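Local coordinates for SPI-1 type 3 secretion system secretin (Salmonella enterica subsp. enterica serovar Typhimurium, PDB 4G08), which forms a ring-shaped multimer with an apparent central pore in the outer membrane, part of the type III secretion system that injects effector proteins into host cells, at residues Arg24-Phe27 / Asp28-Leu32; Trp73-Gly77 / Gln78-Ile82. All blocks are in the same frame, centred on the assembly; numbering follows the deposited sequence.

Interaction 1: residues Arg24-Phe27 / Asp28-Leu32; sequences RTFF and DAMAL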
ATOM      1  N   ARG A  24       3.373 -15.445   7.095  1.00 15.77           N
ATOM      2  CA  ARG A  24       4.331 -14.754   7.940  1.00 23.74           C
ATOM      3  C   ARG A  24       5.714 -15.365   7.813  1.00 19.91           C
ATOM      4  O   ARG A  24       6.702 -14.660   7.643  1.00 26.72           O
ATOM      5  CB  ARG A  24       3.908 -14.741   9.402  1.00 26.48           C
ATOM      6  CG  ARG A  24       4.723 -13.751  10.215  1.00 32.60           C
ATOM      7  CD  ARG A  24       4.235 -13.633  11.646  1.00 35.94           C
ATOM      8  NE  ARG A  24       2.823 -13.268  11.726  1.00 38.47           N
ATOM      9  CZ  ARG A  24       2.384 -12.019  11.640  1.00 35.58           C
ATOM     10  NH1 ARG A  24       3.246 -11.042  11.409  1.00 41.45           N
ATOM     11  NH2 ARG A  24       1.099 -11.743  11.820  1.00 33.83           N
ATOM     12  N   THR A  25       5.779 -16.683   7.865  1.00 22.64           N
ATOM     13  CA  THR A  25       7.043 -17.370   7.693  1.00 20.37           C
ATOM     14  C   THR A  25       7.610 -17.102   6.307  1.00 23.87           C
ATOM     15  O   THR A  25       8.773 -16.713   6.159  1.00 26.03           O
ATOM     16  CB  THR A  25       6.846 -18.871   7.885  1.00 27.42           C
ATOM     17  OG1 THR A  25       6.523 -19.127   9.257  1.00 29.22           O
ATOM     18  CG2 THR A  25       8.096 -19.629   7.505  1.00 34.12           C
ATOM     19  N   PHE A  26       6.737 -17.147   5.313  1.00 18.07           N
ATOM     20  CA  PHE A  26       7.158 -16.958   3.938  1.00 20.06           C
ATOM     21  C   PHE A  26       7.757 -15.575   3.718  1.00 16.27           C
ATOM     22  O   PHE A  26       8.855 -15.446   3.179  1.00 19.16           O
ATOM     23  CB  PHE A  26       5.979 -17.162   3.005  1.00 14.22           C
ATOM     24  CG  PHE A  26       6.297 -16.884   1.578  1.00 20.01           C
ATOM     25  CD1 PHE A  26       6.990 -17.808   0.822  1.00 19.66           C
ATOM     26  CD2 PHE A  26       6.031 -15.648   1.040  1.00 18.26           C
ATOM     27  CE1 PHE A  26       7.347 -17.523  -0.477  1.00 22.77           C
ATOM     28  CE2 PHE A  26       6.342 -15.373  -0.267  1.00 24.29           C
ATOM     29  CZ  PHE A  26       7.023 -16.303  -1.019  1.00 18.83           C
ATOM     30  N   PHE A  27       7.047 -14.536   4.139  1.00 17.94           N
ATOM     31  CA  PHE A  27       7.554 -13.185   3.928  1.00 18.67           C
ATOM     32  C   PHE A  27       8.745 -12.840   4.799  1.00 23.65           C
ATOM     33  O   PHE A  27       9.625 -12.104   4.361  1.00 22.30           O
ATOM     34  CB  PHE A  27       6.461 -12.147   4.105  1.00 14.49           C
ATOM     35  CG  PHE A  27       5.534 -12.074   2.951  1.00 17.65           C
ATOM     36  CD1 PHE A  27       6.010 -11.824   1.682  1.00 19.72           C
ATOM     37  CD2 PHE A  27       4.213 -12.419   3.109  1.00 19.06           C
ATOM     38  CE1 PHE A  27       5.161 -11.839   0.600  1.00 24.63           C
ATOM     39  CE2 PHE A  27       3.358 -12.448   2.032  1.00 20.88           C
ATOM     40  CZ  PHE A  27       3.829 -12.145   0.775  1.00 29.86           C
ATOM     41  N   ASP A  28       8.872 -13.496   5.946  1.00 21.54           N
ATOM     42  CA  ASP A  28      10.112 -13.405   6.705  1.00 25.09           C
ATOM     43  C   ASP A  28      11.274 -13.942   5.888  1.00 24.87           C
ATOM     44  O   ASP A  28      12.352 -13.352   5.865  1.00 27.77           O
ATOM     45  CB  ASP A  28      10.016 -14.169   8.022  1.00 29.05           C
ATOM     46  CG  ASP A  28       9.305 -13.378   9.096  1.00 37.54           C
ATOM     47  OD1 ASP A  28       9.060 -12.171   8.886  1.00 39.56           O
ATOM     48  OD2 ASP A  28       8.941 -13.975  10.130  1.00 40.17           O
ATOM     49  N   ALA A  29      11.034 -15.035   5.174  1.00 24.79           N
ATOM     50  CA  ALA A  29      12.063 -15.627   4.331  1.00 24.36           C
ATOM     51  C   ALA A  29      12.459 -14.678   3.207  1.00 26.98           C
ATOM     52  O   ALA A  29      13.642 -14.489   2.929  1.00 24.55           O
ATOM     53  CB  ALA A  29      11.580 -16.945   3.762  1.00 22.40           C
ATOM     54  N   MET A  30      11.470 -14.038   2.600  1.00 25.02           N
ATOM     55  CA  MET A  30      11.742 -13.065   1.551  1.00 23.56           C
ATOM     56  C   MET A  30      12.585 -11.896   2.064  1.00 25.92           C
ATOM     57  O   MET A  30      13.410 -11.343   1.338  1.00 35.13           O
ATOM     58  CB  MET A  30      10.441 -12.535   0.965  1.00 23.87           C
ATOM     59  CG  MET A  30      10.660 -11.223   0.243  1.00 32.98           C
ATOM     60  SD  MET A  30       9.154 -10.435  -0.337  1.00 34.09           S
ATOM     61  CE  MET A  30       8.578 -11.741  -1.405  1.00 26.29           C
ATOM     62  N   ALA A  31      12.399 -11.552   3.331  1.00 29.51           N
ATOM     63  CA  ALA A  31      12.978 -10.337   3.889  1.00 25.46           C
ATOM     64  C   ALA A  31      14.450 -10.513   4.225  1.00 26.53           C
ATOM     65  O   ALA A  31      15.113  -9.567   4.636  1.00 21.67           O
ATOM     66  CB  ALA A  31      12.214  -9.923   5.128  1.00 28.24           C
ATOM     67  N   LEU A  32      14.908 -11.761   4.235  1.00 30.60           N
ATOM     68  CA  LEU A  32      16.291 -12.047   4.595  1.00 31.83           C
ATOM     69  C   LEU A  32      17.246 -11.228   3.763  1.00 33.78           C
ATOM     70  O   LEU A  32      18.367 -10.938   4.186  1.00 40.52           O
ATOM     71  CB  LEU A  32      16.581 -13.517   4.376  1.00 34.37           C
ATOM     72  CG  LEU A  32      15.836 -14.300   5.436  1.00 34.77           C
ATOM     73  CD1 LEU A  32      16.223 -15.759   5.431  1.00 34.15           C
ATOM     74  CD2 LEU A  32      16.175 -13.670   6.764  1.00 35.62           C
TER
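F27 and M30 lie side by side and point the same way from one flank of helix 23-30, and M30 meets the F27 ring at its edge. The SD of M30 sits 5.3 Å from the F27 ring centroid and 86° off the ring normal, which identifies a Met-aromatic contact made in the plane of the ring. The terminal methyl adds to it: M30 CE is 4.0 Å from F27 CE1. M30 gets there by an extended start, CG anti to the backbone N, followed by a bend about the CG-SD bond (chi3 -60°) that folds CE back toward the ring. The same CE also approaches CE2 of F26 obliquely, at 4.4 Å. F26 in turn places its CD2 3.8 Å above the centre of one F27 face, with F27 CE1 lying in the plane of the F26 ring.

On the exposed flank, D28 CG stands 3.2 Å from R24 O, so the carboxylate leans against a carbonyl, acceptor beside acceptor. Its charge does not pair with R24: D28 OD2 and R24 NE remain 6.4 Å apart, and NH1 of R24 makes a weak bond to V40 O instead. Successive i to i+4 backbone bonds run from D28, A29 and M30 back to R24, T25 and F26; the last, A31 N to F27 O, is weak (N-H...O 130°).

Beyond the helix, F26 and M30 touch L61 of helix 58-69, F27 touches L62, and F26 meets F53 edge-to-face. The aromatic flank thus belongs to the helix-and-sheet core of the secretin N0 domain.

Interaction 2: residues Trp73-Gly77 / Gln78-Ile82; sequences WYFDG and QAIYI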
ATOM      1  N   TRP A  73      -0.230  -4.600  -0.577  1.00 17.42           N
ATOM      2  CA  TRP A  73       1.035  -4.270   0.062  1.00 15.98           C
ATOM      3  C   TRP A  73       1.480  -2.852  -0.231  1.00 16.25           C
ATOM      4  O   TRP A  73       1.007  -2.215  -1.170  1.00 15.20           O
ATOM      5  CB  TRP A  73       2.121  -5.250  -0.356  1.00 15.57           C
ATOM      6  CG  TRP A  73       2.491  -5.139  -1.766  1.00 16.17           C
ATOM      7  CD1 TRP A  73       1.770  -5.564  -2.832  1.00 20.21           C
ATOM      8  CD2 TRP A  73       3.699  -4.587  -2.286  1.00 19.08           C
ATOM      9  NE1 TRP A  73       2.437  -5.285  -3.994  1.00 26.40           N
ATOM     10  CE2 TRP A  73       3.642  -4.714  -3.683  1.00 25.82           C
ATOM     11  CE3 TRP A  73       4.836  -4.026  -1.702  1.00 25.67           C
ATOM     12  CZ2 TRP A  73       4.685  -4.314  -4.509  1.00 28.40           C
ATOM     13  CZ3 TRP A  73       5.855  -3.592  -2.525  1.00 32.89           C
ATOM     14  CH2 TRP A  73       5.779  -3.750  -3.912  1.00 36.63           C
ATOM     15  N   TYR A  74       2.339  -2.348   0.646  1.00 17.57           N
ATOM     16  CA  TYR A  74       2.857  -1.000   0.545  1.00 14.23           C
ATOM     17  C   TYR A  74       4.293  -0.986   1.052  1.00 15.00           C
ATOM     18  O   TYR A  74       4.605  -1.614   2.059  1.00 16.38           O
ATOM     19  CB  TYR A  74       1.995  -0.059   1.388  1.00 16.02           C
ATOM     20  CG  TYR A  74       2.373   1.388   1.269  1.00 14.33           C
ATOM     21  CD1 TYR A  74       2.384   2.022   0.038  1.00 13.63           C
ATOM     22  CD2 TYR A  74       2.796   2.102   2.375  1.00 17.26           C
ATOM     23  CE1 TYR A  74       2.726   3.349  -0.073  1.00 19.28           C
ATOM     24  CE2 TYR A  74       3.166   3.425   2.271  1.00 20.91           C
ATOM     25  CZ  TYR A  74       3.169   4.030   1.039  1.00 24.83           C
ATOM     26  OH  TYR A  74       3.628   5.322   0.918  1.00 25.79           O
ATOM     27  N   PHE A  75       5.175  -0.331   0.313  1.00 13.11           N
ATOM     28  CA  PHE A  75       6.524  -0.042   0.790  1.00 12.64           C
ATOM     29  C   PHE A  75       6.600   1.442   1.090  1.00 20.01           C
ATOM     30  O   PHE A  75       6.320   2.259   0.213  1.00 19.88           O
ATOM     31  CB  PHE A  75       7.540  -0.392  -0.298  1.00 17.11           C
ATOM     32  CG  PHE A  75       8.938   0.052   0.010  1.00 16.76           C
ATOM     33  CD1 PHE A  75       9.605  -0.436   1.115  1.00 13.92           C
ATOM     34  CD2 PHE A  75       9.622   0.860  -0.877  1.00 20.53           C
ATOM     35  CE1 PHE A  75      10.903  -0.050   1.376  1.00 22.82           C
ATOM     36  CE2 PHE A  75      10.917   1.250  -0.622  1.00 23.04           C
ATOM     37  CZ  PHE A  75      11.558   0.796   0.508  1.00 25.43           C
ATOM     38  N   ASP A  76       6.875   1.799   2.341  1.00 15.29           N
ATOM     39  CA  ASP A  76       6.810   3.205   2.747  1.00 18.71           C
ATOM     40  C   ASP A  76       8.184   3.863   2.732  1.00 22.36           C
ATOM     41  O   ASP A  76       8.341   5.021   3.128  1.00 21.52           O
ATOM     42  CB  ASP A  76       6.161   3.359   4.123  1.00 18.46           C
ATOM     43  CG  ASP A  76       7.046   2.875   5.241  1.00 24.93           C
ATOM     44  OD1 ASP A  76       8.140   2.347   4.947  1.00 21.99           O
ATOM     45  OD2 ASP A  76       6.646   3.013   6.416  1.00 21.12           O
ATOM     46  N   GLY A  77       9.149   3.147   2.164  1.00 17.70           N
ATOM     47  CA  GLY A  77      10.524   3.615   2.056  1.00 17.17           C
ATOM     48  C   GLY A  77      11.424   3.032   3.125  1.00 21.67           C
ATOM     49  O   GLY A  77      12.639   2.955   2.945  1.00 17.65           O
ATOM     50  N   GLN A  78      10.817   2.526   4.197  1.00 21.18           N
ATOM     51  CA  GLN A  78      11.589   1.944   5.292  1.00 18.32           C
ATOM     52  C   GLN A  78      11.136   0.548   5.673  1.00 15.73           C
ATOM     53  O   GLN A  78      11.862  -0.176   6.351  1.00 18.21           O
ATOM     54  CB  GLN A  78      11.527   2.842   6.513  1.00 18.50           C
ATOM     55  CG  GLN A  78      12.150   4.193   6.270  1.00 22.21           C
ATOM     56  CD  GLN A  78      11.127   5.222   5.852  1.00 25.09           C
ATOM     57  OE1 GLN A  78       9.965   5.165   6.254  1.00 29.94           O
ATOM     58  NE2 GLN A  78      11.540   6.137   4.994  1.00 27.89           N
ATOM     59  N   ALA A  79       9.899   0.213   5.337  1.00 13.72           N
ATOM     60  CA  ALA A  79       9.340  -1.081   5.691  1.00 15.50           C
ATOM     61  C   ALA A  79       8.271  -1.485   4.692  1.00 16.32           C
ATOM     62  O   ALA A  79       7.678  -0.635   4.031  1.00 13.96           O
ATOM     63  CB  ALA A  79       8.752  -1.030   7.089  1.00 18.79           C
ATOM     64  N   ILE A  80       8.059  -2.788   4.565  1.00 11.47           N
ATOM     65  CA  ILE A  80       7.042  -3.321   3.666  1.00 11.87           C
ATOM     66  C   ILE A  80       5.873  -3.864   4.477  1.00 15.74           C
ATOM     67  O   ILE A  80       6.064  -4.637   5.419  1.00 13.92           O
ATOM     68  CB  ILE A  80       7.609  -4.444   2.779  1.00 13.05           C
ATOM     69  CG1 ILE A  80       8.721  -3.896   1.884  1.00 19.61           C
ATOM     70  CG2 ILE A  80       6.508  -5.067   1.934  1.00 15.52           C
ATOM     71  CD1 ILE A  80       9.413  -4.951   1.049  1.00 20.70           C
ATOM     72  N   TYR A  81       4.669  -3.429   4.147  1.00 13.39           N
ATOM     73  CA  TYR A  81       3.466  -3.843   4.852  1.00 11.10           C
ATOM     74  C   TYR A  81       2.628  -4.706   3.937  1.00 13.35           C
ATOM     75  O   TYR A  81       2.365  -4.365   2.847  1.00 13.48           O
ATOM     76  CB  TYR A  81       2.636  -2.638   5.326  1.00 12.69           C
ATOM     77  CG  TYR A  81       3.378  -1.655   6.179  1.00 18.56           C
ATOM     78  CD1 TYR A  81       4.255  -0.768   5.614  1.00 17.59           C
ATOM     79  CD2 TYR A  81       3.182  -1.580   7.527  1.00 23.43           C
ATOM     80  CE1 TYR A  81       4.922   0.104   6.345  1.00 25.05           C
ATOM     81  CE2 TYR A  81       3.869  -0.680   8.267  1.00 22.56           C
ATOM     82  CZ  TYR A  81       4.737   0.156   7.667  1.00 26.06           C
ATOM     83  OH  TYR A  81       5.447   1.100   8.359  1.00 42.60           O
ATOM     84  N   ILE A  82       2.203  -5.830   4.453  1.00 10.37           N
ATOM     85  CA  ILE A  82       1.381  -6.776   3.714  1.00  8.93           C
ATOM     86  C   ILE A  82       0.085  -7.057   4.468  1.00  9.65           C
ATOM     87  O   ILE A  82       0.091  -7.323   5.670  1.00 12.95           O
ATOM     88  CB  ILE A  82       2.131  -8.099   3.472  1.00 11.50           C
ATOM     89  CG1 ILE A  82       3.380  -7.841   2.623  1.00 15.78           C
ATOM     90  CG2 ILE A  82       1.223  -9.108   2.781  1.00 15.42           C
ATOM     91  CD1 ILE A  82       4.408  -8.943   2.696  1.00 20.78           C
TER
HETATM   92  O   HOH W   1       8.473   3.156   8.166  1.00 30.19           O
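The Y81 ring takes Y74 O and D76 CG at its edge, both in the ring plane, across a beta hairpin. F75 has the backbone N of G77, from its own side of the turn, over the centre of one face, 3.5 Å above it, while its CD1 reaches across to I80 CG1 at 3.7 Å. W73 runs alongside I80, with CE3 obliquely placed 4.1 Å from I80 CG2. W73 pairs with I82 and F75 with I80 as non-hydrogen-bonded pairs, which puts these four side chains on one sheet face, the one on which W73 touches helix 58-69. Y74 and Y81 occupy the other face, and the Y74 hydroxyl is bonded to L112 O.

The strands run antiparallel. Y74 and Y81 form the hydrogen-bonded pair, Y81 N reaching Y74 O at 2.8 Å with an N-H...O angle of 174°. The turn is closed by D76 N to A79 O and held inside by the D76 side chain. With CG between the backbone N and the carbonyl carbon (chi1 72°), OD1 swings back over the turn and makes an Asx turn with Q78 N.

A79 N joins Q78 N on OD1, both at 2.8 Å but from opposite faces of the carboxylate plane. On the other oxygen, a water donates to D76 OD2 and bridges it to Q78 OE1. Y81 OH also donates to D76 OD2, at 3.0 Å, coming from above the carboxylate, whose plane lies 75° from that of the ring.

Interactions 1 and 2 follow one another along the chain, both within the N0 domain, with centres about 14 Å apart, and meet at the F27 ring. The methyl I82 CD1 lies 3.3 Å from F27 CG, over the ring face opposite to that taken by F26, so the hairpin and the helix each cover one side of it. Two further elements tie the pair together. L62 of helix 58-69 touches both F27 and W73, while V38 of strand 38-40 touches F27, A31 and I82. Strand 38-40 also bonds to the hairpin, through the backbones of I39 with I80 and I82. The polar turn D76-A79 lies at the far end of the hairpin from this apolar junction.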